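Local atomic coordinates of HydG protein (Carboxydothermus hydrogenoformans, PDB entry 4RTB), a protein that acts as a radical SAM maturase of [FeFe]-hydrogenase, a lyase with an iron-sulfur cluster and S-adenosylmethionine that synthesises carbon monoxide and cyanide. Residues A[304-309]-A[334-339]; A[68-73]-A[256-261]; A[178-183]-A[201-206]; A[95-100]-A[388-393]. All coordinates share one frame; numbering follows the deposited sequence.

Interaction 1 (A[304-309]-A[334-339]); sequences HKFKKI and DELVEL
K307 sets its CG beside the backbone N and opposite the carbonyl carbon (chi1 -67°), then bends at CG and again at CD (chi3 74°), which carries the ammonium group toward E335, whose own chain runs extended beyond CG. The two charged ends meet in a salt bridge, K307 NZ lying 3.3 Å from E335 OE1; as a hydrogen bond it is long and weak. Nearer the helix, the aliphatic part of K307 does apolar work. Its CG rests 3.8 Å from L336 CD2, the two side chains crossing at about a right angle, while L339 CD2 reaches in to 4.0 Å from K307 CB. The other methyl of L336, CD1, comes obliquely to the F306 ring, 3.8 Å from CE2. L336 thus presents one branch to an aromatic ring and the other to a lysine stem. F81 of helix 74-91 touches both K307 and L339. The segment axes run roughly parallel, 31° apart and 9.9 Å at closest approach, as expected for consecutive helices joined through an intervening strand, here 321-324, in the outer layer of the barrel of alternating strands and helices found in this radical SAM family.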
loop_
_atom_site.group_PDB
_atom_site.type_symbol
_atom_site.label_atom_id
_atom_site.label_comp_id
_atom_site.label_asym_id
_atom_site.label_seq_id
_atom_site.Cartn_x
_atom_site.Cartn_y
_atom_site.Cartn_z
ATOM N N HIS A 304 -11.661 -14.649 1.454
ATOM C CA HIS A 304 -10.793 -15.741 1.045
ATOM C C HIS A 304 -9.984 -15.367 -0.193
ATOM O O HIS A 304 -8.755 -15.487 -0.209
ATOM C CB HIS A 304 -11.616 -17.000 0.774
ATOM C CG HIS A 304 -10.784 -18.203 0.472
ATOM N ND1 HIS A 304 -10.111 -18.903 1.449
ATOM C CD2 HIS A 304 -10.505 -18.824 -0.698
ATOM C CE1 HIS A 304 -9.458 -19.909 0.896
ATOM N NE2 HIS A 304 -9.680 -19.882 -0.407
ATOM N N LYS A 305 -10.683 -14.908 -1.225
ATOM C CA LYS A 305 -10.032 -14.522 -2.469
ATOM C C LYS A 305 -9.056 -13.375 -2.236
ATOM O O LYS A 305 -7.994 -13.338 -2.842
ATOM C CB LYS A 305 -11.069 -14.139 -3.526
ATOM C CG LYS A 305 -11.017 -15.008 -4.776
ATOM C CD LYS A 305 -12.410 -15.411 -5.232
ATOM C CE LYS A 305 -12.360 -16.206 -6.530
ATOM N NZ LYS A 305 -11.463 -17.392 -6.433
ATOM N N PHE A 306 -9.413 -12.455 -1.346
ATOM C CA PHE A 306 -8.526 -11.356 -0.970
ATOM C C PHE A 306 -7.206 -11.883 -0.405
ATOM O O PHE A 306 -6.113 -11.496 -0.856
ATOM C CB PHE A 306 -9.210 -10.451 0.055
ATOM C CG PHE A 306 -8.629 -9.072 0.129
ATOM C CD1 PHE A 306 -8.127 -8.456 -1.005
ATOM C CD2 PHE A 306 -8.584 -8.388 1.333
ATOM C CE1 PHE A 306 -7.595 -7.182 -0.943
ATOM C CE2 PHE A 306 -8.051 -7.117 1.405
ATOM C CZ PHE A 306 -7.554 -6.511 0.265
ATOM N N LYS A 307 -7.322 -12.772 0.583
ATOM C CA LYS A 307 -6.161 -13.430 1.171
ATOM C C LYS A 307 -5.338 -14.103 0.074
ATOM O O LYS A 307 -4.105 -14.083 0.105
ATOM C CB LYS A 307 -6.599 -14.444 2.232
ATOM C CG LYS A 307 -7.240 -13.805 3.464
ATOM C CD LYS A 307 -8.371 -14.654 4.048
ATOM C CE LYS A 307 -7.864 -15.881 4.792
ATOM N NZ LYS A 307 -8.979 -16.606 5.473
ATOM N N LYS A 308 -6.030 -14.671 -0.910
ATOM C CA LYS A 308 -5.366 -15.239 -2.079
ATOM C C LYS A 308 -4.585 -14.199 -2.883
ATOM O O LYS A 308 -3.497 -14.494 -3.385
ATOM C CB LYS A 308 -6.382 -15.924 -2.990
ATOM C CG LYS A 308 -6.463 -17.421 -2.817
ATOM C CD LYS A 308 -7.339 -18.025 -3.891
ATOM C CE LYS A 308 -7.181 -19.526 -3.942
ATOM N NZ LYS A 308 -8.057 -20.111 -4.988
ATOM N N ILE A 309 -5.132 -12.991 -3.017
ATOM C CA ILE A 309 -4.435 -11.954 -3.771
ATOM C C ILE A 309 -3.168 -11.543 -3.043
ATOM O O ILE A 309 -2.103 -11.486 -3.650
ATOM C CB ILE A 309 -5.277 -10.679 -4.014
ATOM C CG1 ILE A 309 -6.756 -10.997 -4.197
ATOM C CG2 ILE A 309 -4.763 -9.944 -5.244
ATOM C CD1 ILE A 309 -7.617 -9.762 -4.366
ATOM N N ASP A 334 -4.750 -8.693 10.461
ATOM C CA ASP A 334 -3.506 -9.315 10.900
ATOM C C ASP A 334 -3.264 -10.678 10.241
ATOM O O ASP A 334 -2.127 -11.153 10.193
ATOM C CB ASP A 334 -3.495 -9.429 12.423
ATOM C CG ASP A 334 -3.529 -8.068 13.099
ATOM O OD1 ASP A 334 -4.073 -7.957 14.215
ATOM O OD2 ASP A 334 -3.015 -7.102 12.500
ATOM N N GLU A 335 -4.322 -11.298 9.721
ATOM C CA GLU A 335 -4.153 -12.476 8.873
ATOM C C GLU A 335 -3.442 -12.066 7.584
ATOM O O GLU A 335 -2.531 -12.751 7.115
ATOM C CB GLU A 335 -5.499 -13.138 8.551
ATOM C CG GLU A 335 -5.672 -14.533 9.156
ATOM C CD GLU A 335 -6.577 -15.437 8.329
ATOM O OE1 GLU A 335 -7.781 -15.131 8.197
ATOM O OE2 GLU A 335 -6.077 -16.460 7.810
ATOM N N LEU A 336 -3.860 -10.935 7.022
ATOM C CA LEU A 336 -3.244 -10.397 5.818
ATOM C C LEU A 336 -1.800 -10.000 6.102
ATOM O O LEU A 336 -0.927 -10.170 5.248
ATOM C CB LEU A 336 -4.039 -9.201 5.289
ATOM C CG LEU A 336 -5.485 -9.506 4.887
ATOM C CD1 LEU A 336 -6.249 -8.227 4.584
ATOM C CD2 LEU A 336 -5.529 -10.459 3.702
ATOM N N VAL A 337 -1.547 -9.479 7.299
ATOM C CA VAL A 337 -0.174 -9.190 7.697
ATOM C C VAL A 337 0.632 -10.494 7.745
ATOM O O VAL A 337 1.781 -10.531 7.301
ATOM C CB VAL A 337 -0.103 -8.462 9.061
ATOM C CG1 VAL A 337 1.341 -8.263 9.486
ATOM C CG2 VAL A 337 -0.825 -7.122 8.985
ATOM N N GLU A 338 0.021 -11.560 8.262
ATOM C CA GLU A 338 0.648 -12.886 8.269
ATOM C C GLU A 338 0.989 -13.369 6.857
ATOM O O GLU A 338 2.038 -13.981 6.638
ATOM C CB GLU A 338 -0.264 -13.922 8.948
ATOM C CG GLU A 338 -0.083 -14.089 10.456
ATOM C CD GLU A 338 -1.131 -15.011 11.076
ATOM O OE1 GLU A 338 -1.222 -16.191 10.668
ATOM O OE2 GLU A 338 -1.869 -14.550 11.974
ATOM N N LEU A 339 0.100 -13.093 5.905
ATOM C CA LEU A 339 0.205 -13.683 4.572
ATOM C C LEU A 339 1.002 -12.872 3.543
ATOM O O LEU A 339 1.259 -13.367 2.444
ATOM C CB LEU A 339 -1.194 -13.951 4.013
ATOM C CG LEU A 339 -1.741 -15.366 4.211
ATOM C CD1 LEU A 339 -2.165 -15.590 5.650
ATOM C CD2 LEU A 339 -2.894 -15.632 3.261
#

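Interaction 2 (A[68-73]-A[256-261]); sequences AFANDT and DPLFEL
F69 inserts its ring between P257, L258 and L261, joining helix 62-70, which precedes the first strand of the radical SAM barrel, to the first turns of barrel helix 257-275. The phenyl group extends from its helix with CG opposite the backbone N (chi1 178°), and each of the three partners meets a different part of it. P257 crosses the long axis of the side chain at about a right angle, its CB 3.5 Å from the far ring atom, F69 CZ. L258 runs past the ring in the opposite direction, with its CB 3.9 Å from F69 CD1. L261 crosses at a slant nearer the base of the phenylalanine, so that one methyl serves the stem and the adjoining ring carbons together: L261 CD2 is 3.7 Å from F69 CB. All three meet the ring obliquely, and the packing across the contact is apolar. A70 adds a lighter touch, its CB 4.4 Å from L258 CD2. Helix 303-316 completes the surroundings of the phenylalanine through I309 and L312, and K305 makes a cation-pi interaction with its ring. The backbone at the start of helix 257-275 also meets the aromatic group, L258 N lying 3.5 Å from F69 CE1.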
loop_
_atom_site.group_PDB
_atom_site.type_symbol
_atom_site.label_atom_id
_atom_site.label_comp_id
_atom_site.label_asym_id
_atom_site.label_seq_id
_atom_site.Cartn_x
_atom_site.Cartn_y
_atom_site.Cartn_z
ATOM N N ALA A 68 -3.899 -20.290 -9.891
ATOM C CA ALA A 68 -3.854 -20.349 -8.433
ATOM C C ALA A 68 -4.909 -19.443 -7.814
ATOM O O ALA A 68 -5.492 -19.768 -6.779
ATOM C CB ALA A 68 -2.470 -19.969 -7.927
ATOM N N PHE A 69 -5.153 -18.304 -8.450
ATOM C CA PHE A 69 -6.179 -17.398 -7.961
ATOM C C PHE A 69 -7.575 -17.893 -8.316
ATOM O O PHE A 69 -8.464 -17.939 -7.465
ATOM C CB PHE A 69 -5.982 -15.993 -8.522
ATOM C CG PHE A 69 -7.042 -15.029 -8.091
ATOM C CD1 PHE A 69 -8.129 -14.760 -8.907
ATOM C CD2 PHE A 69 -6.969 -14.415 -6.854
ATOM C CE1 PHE A 69 -9.114 -13.884 -8.502
ATOM C CE2 PHE A 69 -7.950 -13.538 -6.444
ATOM C CZ PHE A 69 -9.024 -13.271 -7.269
ATOM N N ALA A 70 -7.753 -18.253 -9.583
ATOM C CA ALA A 70 -9.066 -18.581 -10.129
ATOM C C ALA A 70 -9.734 -19.772 -9.442
ATOM O O ALA A 70 -10.953 -19.787 -9.266
ATOM C CB ALA A 70 -8.950 -18.843 -11.625
ATOM N N ASN A 71 -8.934 -20.761 -9.051
ATOM C CA ASN A 71 -9.465 -22.011 -8.511
ATOM C C ASN A 71 -9.356 -22.121 -6.993
ATOM O O ASN A 71 -8.283 -21.925 -6.425
ATOM C CB ASN A 71 -8.749 -23.200 -9.154
ATOM C CG ASN A 71 -8.917 -23.236 -10.660
ATOM O OD1 ASN A 71 -9.763 -23.960 -11.184
ATOM N ND2 ASN A 71 -8.111 -22.451 -11.365
ATOM N N ASP A 72 -10.468 -22.454 -6.344
ATOM C CA ASP A 72 -10.489 -22.606 -4.891
ATOM C C ASP A 72 -10.602 -24.069 -4.461
ATOM O O ASP A 72 -11.695 -24.635 -4.444
ATOM C CB ASP A 72 -11.645 -21.804 -4.282
ATOM C CG ASP A 72 -11.452 -20.304 -4.412
ATOM O OD1 ASP A 72 -12.441 -19.559 -4.254
ATOM O OD2 ASP A 72 -10.311 -19.869 -4.673
ATOM N N THR A 73 -9.471 -24.679 -4.118
ATOM C CA THR A 73 -9.469 -26.024 -3.548
ATOM C C THR A 73 -8.734 -26.004 -2.211
ATOM O O THR A 73 -7.880 -25.149 -1.985
ATOM C CB THR A 73 -8.810 -27.058 -4.485
ATOM O OG1 THR A 73 -7.398 -27.096 -4.251
ATOM C CG2 THR A 73 -9.077 -26.720 -5.946
ATOM N N ASP A 256 -12.883 -8.042 -13.090
ATOM C CA ASP A 256 -12.494 -9.396 -12.712
ATOM C C ASP A 256 -11.155 -9.352 -11.987
ATOM O O ASP A 256 -10.150 -8.938 -12.562
ATOM C CB ASP A 256 -12.414 -10.304 -13.940
ATOM C CG ASP A 256 -12.554 -11.773 -13.591
ATOM O OD1 ASP A 256 -11.521 -12.438 -13.362
ATOM O OD2 ASP A 256 -13.703 -12.263 -13.545
ATOM N N PRO A 257 -11.144 -9.774 -10.715
ATOM C CA PRO A 257 -9.980 -9.654 -9.830
ATOM C C PRO A 257 -8.761 -10.377 -10.396
ATOM O O PRO A 257 -7.624 -9.930 -10.207
ATOM C CB PRO A 257 -10.456 -10.311 -8.527
ATOM C CG PRO A 257 -11.950 -10.382 -8.643
ATOM C CD PRO A 257 -12.230 -10.544 -10.090
ATOM N N LEU A 258 -9.015 -11.485 -11.087
ATOM C CA LEU A 258 -7.968 -12.251 -11.749
ATOM C C LEU A 258 -7.163 -11.370 -12.698
ATOM O O LEU A 258 -5.928 -11.385 -12.693
ATOM C CB LEU A 258 -8.579 -13.431 -12.511
ATOM C CG LEU A 258 -7.662 -14.199 -13.464
ATOM C CD1 LEU A 258 -6.468 -14.750 -12.710
ATOM C CD2 LEU A 258 -8.419 -15.319 -14.168
ATOM N N PHE A 259 -7.880 -10.591 -13.499
ATOM C CA PHE A 259 -7.250 -9.749 -14.502
ATOM C C PHE A 259 -6.385 -8.654 -13.881
ATOM O O PHE A 259 -5.281 -8.393 -14.355
ATOM C CB PHE A 259 -8.308 -9.124 -15.409
ATOM C CG PHE A 259 -7.736 -8.433 -16.609
ATOM C CD1 PHE A 259 -7.515 -9.132 -17.783
ATOM C CD2 PHE A 259 -7.412 -7.089 -16.562
ATOM C CE1 PHE A 259 -6.984 -8.501 -18.890
ATOM C CE2 PHE A 259 -6.879 -6.455 -17.664
ATOM C CZ PHE A 259 -6.667 -7.160 -18.830
ATOM N N GLU A 260 -6.889 -8.012 -12.830
ATOM C CA GLU A 260 -6.149 -6.946 -12.162
ATOM C C GLU A 260 -4.912 -7.493 -11.448
ATOM O O GLU A 260 -3.836 -6.887 -11.495
ATOM C CB GLU A 260 -7.052 -6.200 -11.173
ATOM C CG GLU A 260 -7.451 -4.792 -11.612
ATOM C CD GLU A 260 -8.651 -4.770 -12.547
ATOM O OE1 GLU A 260 -9.778 -5.049 -12.081
ATOM O OE2 GLU A 260 -8.469 -4.466 -13.745
ATOM N N LEU A 261 -5.075 -8.640 -10.790
ATOM C CA LEU A 261 -3.960 -9.326 -10.141
ATOM C C LEU A 261 -2.861 -9.659 -11.142
ATOM O O LEU A 261 -1.679 -9.417 -10.888
ATOM C CB LEU A 261 -4.442 -10.605 -9.455
ATOM C CG LEU A 261 -3.355 -11.605 -9.045
ATOM C CD1 LEU A 261 -2.420 -10.997 -8.009
ATOM C CD2 LEU A 261 -3.983 -12.885 -8.520
#

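Interaction 3 (A[178-183]-A[201-206]); sequences IRRINV and IGTYQL
N182 lies alongside T203, the two side chains pointing the same way, and its amide spans the gap between strand 180-184 and segment 201-206. From the base outward, N182 CB sits 3.5 Å from T203 O, and CG packs 3.7 Å from T203 CB. At the branch, OD1 accepts a hydrogen bond of 2.7 Å from T203 N; the donor stands above the amide's carbonyl plane, 38° out of it, and the bond is bent. The other arm, ND2, passes T203 CB at 4.1 Å. CG lies beside the backbone N (chi1 -70°), which puts OD1 within bonding distance of T203 N. Shortening this residue to an alanine is likely to leave the buried T203 N without its acceptor and to open a gap beside T203 CB. The main chains take over around it: I181 O receives G202 N at 2.8 Å, V183 N gives to T203 O, and V183 O receives Q205 N, with V183 and Y204 forming a single bridge. R180 reaches over G202, and T203 OG1 lies over one face of its guanidinium. The Y204 hydroxyl is engaged with Y193 and I185. This is a beta-alpha-beta crossover of the radical SAM barrel, with helix 190-197 between the strands. With I181 O taken by G202 N, the side-chain amide of N182 appears to supply the acceptor for T203 N, on the approach to L206, which touches S-adenosylmethionine.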
loop_
_atom_site.group_PDB
_atom_site.type_symbol
_atom_site.label_atom_id
_atom_site.label_comp_id
_atom_site.label_asym_id
_atom_site.label_seq_id
_atom_site.Cartn_x
_atom_site.Cartn_y
_atom_site.Cartn_z
ATOM N N ILE A 178 8.761 14.655 10.646
ATOM C CA ILE A 178 8.287 13.575 9.791
ATOM C C ILE A 178 9.447 12.971 9.010
ATOM O O ILE A 178 10.127 13.662 8.251
ATOM C CB ILE A 178 7.201 14.055 8.812
ATOM C CG1 ILE A 178 6.060 14.722 9.579
ATOM C CG2 ILE A 178 6.677 12.890 7.992
ATOM C CD1 ILE A 178 5.454 13.839 10.647
ATOM N N ARG A 179 9.668 11.676 9.208
ATOM C CA ARG A 179 10.795 10.983 8.596
ATOM C C ARG A 179 10.591 10.777 7.104
ATOM O O ARG A 179 11.545 10.831 6.327
ATOM C CB ARG A 179 11.034 9.631 9.279
ATOM C CG ARG A 179 11.896 9.707 10.535
ATOM C CD ARG A 179 11.187 10.462 11.647
ATOM N NE ARG A 179 12.077 10.824 12.746
ATOM C CZ ARG A 179 12.347 10.033 13.778
ATOM N NH1 ARG A 179 11.804 8.825 13.849
ATOM N NH2 ARG A 179 13.163 10.447 14.738
ATOM N N ARG A 180 9.348 10.543 6.701
ATOM C CA ARG A 180 9.059 10.284 5.299
ATOM C C ARG A 180 7.706 10.837 4.870
ATOM O O ARG A 180 6.689 10.579 5.517
ATOM C CB ARG A 180 9.109 8.782 5.016
ATOM C CG ARG A 180 9.160 8.448 3.541
ATOM C CD ARG A 180 9.176 6.955 3.295
ATOM N NE ARG A 180 9.881 6.632 2.059
ATOM C CZ ARG A 180 9.841 5.448 1.457
ATOM N NH1 ARG A 180 10.521 5.250 0.336
ATOM N NH2 ARG A 180 9.118 4.462 1.974
ATOM N N ILE A 181 7.702 11.603 3.780
ATOM C CA ILE A 181 6.455 11.982 3.133
ATOM C C ILE A 181 6.303 11.225 1.820
ATOM O O ILE A 181 7.080 11.415 0.882
ATOM C CB ILE A 181 6.364 13.495 2.861
ATOM C CG1 ILE A 181 6.035 14.259 4.142
ATOM C CG2 ILE A 181 5.275 13.785 1.843
ATOM C CD1 ILE A 181 7.239 14.714 4.920
ATOM N N ASN A 182 5.311 10.343 1.773
ATOM C CA ASN A 182 4.943 9.672 0.535
ATOM C C ASN A 182 3.806 10.420 -0.134
ATOM O O ASN A 182 3.076 11.169 0.517
ATOM C CB ASN A 182 4.546 8.220 0.791
ATOM C CG ASN A 182 5.724 7.354 1.177
ATOM O OD1 ASN A 182 6.874 7.687 0.892
ATOM N ND2 ASN A 182 5.444 6.231 1.824
ATOM N N VAL A 183 3.649 10.213 -1.436
ATOM C CA VAL A 183 2.733 11.035 -2.209
ATOM C C VAL A 183 1.820 10.218 -3.115
ATOM O O VAL A 183 2.279 9.410 -3.925
ATOM C CB VAL A 183 3.517 12.060 -3.055
ATOM C CG1 VAL A 183 2.708 12.513 -4.249
ATOM C CG2 VAL A 183 3.925 13.245 -2.193
ATOM N N ILE A 201 10.458 14.009 -1.676
ATOM C CA ILE A 201 9.470 13.048 -1.195
ATOM C C ILE A 201 10.062 11.646 -1.173
ATOM O O ILE A 201 11.037 11.364 -1.869
ATOM C CB ILE A 201 8.196 13.050 -2.062
ATOM C CG1 ILE A 201 8.545 12.794 -3.529
ATOM C CG2 ILE A 201 7.451 14.363 -1.908
ATOM C CD1 ILE A 201 8.044 11.466 -4.055
ATOM N N GLY A 202 9.474 10.769 -0.369
ATOM C CA GLY A 202 9.941 9.400 -0.293
ATOM C C GLY A 202 9.479 8.585 -1.483
ATOM O O GLY A 202 10.247 8.326 -2.411
ATOM N N THR A 203 8.211 8.190 -1.457
ATOM C CA THR A 203 7.651 7.336 -2.494
ATOM C C THR A 203 6.465 7.999 -3.175
ATOM O O THR A 203 5.610 8.596 -2.520
ATOM C CB THR A 203 7.209 5.973 -1.919
ATOM O OG1 THR A 203 8.320 5.339 -1.273
ATOM C CG2 THR A 203 6.683 5.064 -3.023
ATOM N N TYR A 204 6.425 7.896 -4.496
ATOM C CA TYR A 204 5.309 8.408 -5.273
ATOM C C TYR A 204 4.364 7.274 -5.655
ATOM O O TYR A 204 4.719 6.401 -6.446
ATOM C CB TYR A 204 5.817 9.128 -6.521
ATOM C CG TYR A 204 4.743 9.407 -7.542
ATOM C CD1 TYR A 204 4.710 8.718 -8.746
ATOM C CD2 TYR A 204 3.757 10.352 -7.296
ATOM C CE1 TYR A 204 3.728 8.967 -9.681
ATOM C CE2 TYR A 204 2.770 10.607 -8.224
ATOM C CZ TYR A 204 2.759 9.912 -9.415
ATOM O OH TYR A 204 1.777 10.165 -10.344
ATOM N N GLN A 205 3.164 7.285 -5.083
ATOM C CA GLN A 205 2.202 6.216 -5.325
ATOM C C GLN A 205 1.125 6.611 -6.328
ATOM O O GLN A 205 0.414 7.598 -6.139
ATOM C CB GLN A 205 1.551 5.781 -4.012
ATOM C CG GLN A 205 2.354 4.734 -3.263
ATOM C CD GLN A 205 2.006 4.672 -1.791
ATOM O OE1 GLN A 205 0.895 5.015 -1.386
ATOM N NE2 GLN A 205 2.966 4.242 -0.978
ATOM N N LEU A 206 1.012 5.827 -7.395
ATOM C CA LEU A 206 -0.026 6.034 -8.395
ATOM C C LEU A 206 -0.688 4.702 -8.727
ATOM O O LEU A 206 -0.047 3.799 -9.267
ATOM C CB LEU A 206 0.557 6.680 -9.654
ATOM C CG LEU A 206 -0.392 7.497 -10.537
ATOM C CD1 LEU A 206 -1.228 6.615 -11.454
ATOM C CD2 LEU A 206 -1.280 8.389 -9.682
#

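Interaction 4 (A[95-100]-A[388-393]); sequences RIVLFA and LPSFCT
I96 and S390 form the centre of a parallel beta pairing in which the short strand 388-390 adds to the beginning of strand 95-105, the first strand of the radical SAM barrel. The tight part is the backbone ladder. I96 N donates to L388 O at 2.8 Å, S390 N returns a bond of 3.0 Å to I96 O, and L98 N continues to S390 O at 3.1 Å. I96 O is gripped twice, since S390 OG also donates to it at 3.1 Å; both donors come from the same face of the carbonyl plane, the hydroxyl standing well above it, 72° out. Without the hydroxyl of S390, as with an alanine here, I96 O would probably lose its second donor and a gap would open beside R95 CG, against which the hydroxyl lies. Apolar packing follows beside the ladder, where L98 CB meets the F391 ring obliquely, 3.9 Å from CE2, and the ring in turn meets Y429 of helix 419-432. Looser contacts mark the side of the partly exposed R95 and C392. The arginine chain bends at CD (chi3 65°), swinging its guanidinium over V97, whose CG2 lies 3.5 Å above the group's plane toward the rim. At the edge of that guanidinium, close to its plane, C392 SG stands 3.9 Å from R95 NH1.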
loop_
_atom_site.group_PDB
_atom_site.type_symbol
_atom_site.label_atom_id
_atom_site.label_comp_id
_atom_site.label_asym_id
_atom_site.label_seq_id
_atom_site.Cartn_x
_atom_site.Cartn_y
_atom_site.Cartn_z
ATOM N N ARG A 95 7.705 -8.013 10.981
ATOM C CA ARG A 95 7.705 -6.559 10.876
ATOM C C ARG A 95 6.537 -6.013 10.061
ATOM O O ARG A 95 6.310 -6.425 8.922
ATOM C CB ARG A 95 9.019 -6.082 10.258
ATOM C CG ARG A 95 9.257 -4.596 10.390
ATOM C CD ARG A 95 10.425 -4.151 9.537
ATOM N NE ARG A 95 10.147 -4.338 8.118
ATOM C CZ ARG A 95 10.285 -3.391 7.198
ATOM N NH1 ARG A 95 10.708 -2.182 7.543
ATOM N NH2 ARG A 95 10.005 -3.656 5.930
ATOM N N ILE A 96 5.802 -5.080 10.653
ATOM C CA ILE A 96 4.732 -4.389 9.946
ATOM C C ILE A 96 4.928 -2.877 10.074
ATOM O O ILE A 96 5.072 -2.346 11.178
ATOM C CB ILE A 96 3.341 -4.806 10.473
ATOM C CG1 ILE A 96 2.240 -3.973 9.811
ATOM C CG2 ILE A 96 3.279 -4.710 11.998
ATOM C CD1 ILE A 96 2.050 -4.282 8.344
ATOM N N VAL A 97 4.960 -2.189 8.938
ATOM C CA VAL A 97 5.225 -0.757 8.931
ATOM C C VAL A 97 3.926 0.034 8.988
ATOM O O VAL A 97 2.972 -0.268 8.270
ATOM C CB VAL A 97 6.027 -0.346 7.689
ATOM C CG1 VAL A 97 6.426 1.116 7.779
ATOM C CG2 VAL A 97 7.257 -1.227 7.546
ATOM N N LEU A 98 3.889 1.046 9.850
ATOM C CA LEU A 98 2.682 1.841 10.031
ATOM C C LEU A 98 2.842 3.265 9.503
ATOM O O LEU A 98 3.883 3.905 9.691
ATOM C CB LEU A 98 2.283 1.877 11.509
ATOM C CG LEU A 98 2.066 0.530 12.201
ATOM C CD1 LEU A 98 1.410 0.736 13.558
ATOM C CD2 LEU A 98 1.243 -0.420 11.339
ATOM N N PHE A 99 1.800 3.748 8.835
ATOM C CA PHE A 99 1.768 5.116 8.339
ATOM C C PHE A 99 0.362 5.683 8.464
ATOM O O PHE A 99 -0.606 4.941 8.639
ATOM C CB PHE A 99 2.233 5.180 6.883
ATOM C CG PHE A 99 1.234 4.631 5.902
ATOM C CD1 PHE A 99 1.157 3.268 5.665
ATOM C CD2 PHE A 99 0.378 5.477 5.209
ATOM C CE1 PHE A 99 0.238 2.757 4.763
ATOM C CE2 PHE A 99 -0.540 4.971 4.307
ATOM C CZ PHE A 99 -0.610 3.611 4.084
ATOM N N ALA A 100 0.258 7.003 8.368
ATOM C CA ALA A 100 -1.033 7.675 8.397
ATOM C C ALA A 100 -1.207 8.543 7.155
ATOM O O ALA A 100 -0.310 9.309 6.791
ATOM C CB ALA A 100 -1.173 8.509 9.657
ATOM N N LEU A 388 5.937 -6.926 14.933
ATOM C CA LEU A 388 6.828 -5.817 15.258
ATOM C C LEU A 388 6.412 -4.558 14.497
ATOM O O LEU A 388 6.658 -4.444 13.294
ATOM C CB LEU A 388 8.278 -6.181 14.922
ATOM C CG LEU A 388 9.450 -5.540 15.678
ATOM C CD1 LEU A 388 10.575 -5.219 14.705
ATOM C CD2 LEU A 388 9.047 -4.295 16.462
ATOM N N PRO A 389 5.775 -3.608 15.199
ATOM C CA PRO A 389 5.369 -2.333 14.600
ATOM C C PRO A 389 6.576 -1.442 14.349
ATOM O O PRO A 389 7.454 -1.359 15.208
ATOM C CB PRO A 389 4.445 -1.717 15.657
ATOM C CG PRO A 389 4.118 -2.835 16.607
ATOM C CD PRO A 389 5.315 -3.725 16.591
ATOM N N SER A 390 6.616 -0.785 13.195
ATOM C CA SER A 390 7.766 0.037 12.843
ATOM C C SER A 390 7.351 1.385 12.274
ATOM O O SER A 390 6.219 1.570 11.827
ATOM C CB SER A 390 8.655 -0.697 11.844
ATOM O OG SER A 390 8.130 -1.980 11.566
ATOM N N PHE A 391 8.290 2.325 12.308
ATOM C CA PHE A 391 8.058 3.683 11.846
ATOM C C PHE A 391 9.356 4.223 11.248
ATOM O O PHE A 391 9.870 5.246 11.705
ATOM C CB PHE A 391 7.590 4.583 13.000
ATOM C CG PHE A 391 6.544 3.958 13.888
ATOM C CD1 PHE A 391 6.911 3.218 15.002
ATOM C CD2 PHE A 391 5.196 4.127 13.619
ATOM C CE1 PHE A 391 5.953 2.647 15.824
ATOM C CE2 PHE A 391 4.233 3.561 14.439
ATOM C CZ PHE A 391 4.613 2.820 15.543
ATOM N N CYS A 392 9.884 3.540 10.233
ATOM C CA CYS A 392 11.248 3.801 9.771
ATOM C C CYS A 392 11.410 3.989 8.263
ATOM O O CYS A 392 12.106 4.919 7.824
ATOM C CB CYS A 392 12.162 2.659 10.214
ATOM S SG CYS A 392 11.688 1.038 9.560
ATOM N N THR A 393 10.763 3.106 7.495
ATOM C CA THR A 393 11.019 2.917 6.058
ATOM C C THR A 393 12.427 2.377 5.806
ATOM O O THR A 393 13.024 1.741 6.691
ATOM C CB THR A 393 10.831 4.218 5.225
#

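Interactions 1 and 2 adjoin along helix 303-316, where K305 of 304-309 makes its cation-pi contact with F69 of 68-73. On its other flank interaction 1 touches interaction 4, V337 CG2 lying 4.1 Å from I96 CD1, so that helix 330-339 touches strand 95-105. Interactions 3 and 4 reach the same sheet, with centres about 14 Å apart, and meet where R180 NH2 lies 3.7 Å from T393 CB. Interaction 3 is the one at the cofactor: L206 touches S-adenosylmethionine and the Y204 side chain is about 7 Å from it. The side chain of F306 in interaction 1 is about 10 Å from that ligand, and that of P257 in interaction 2 about 14 Å.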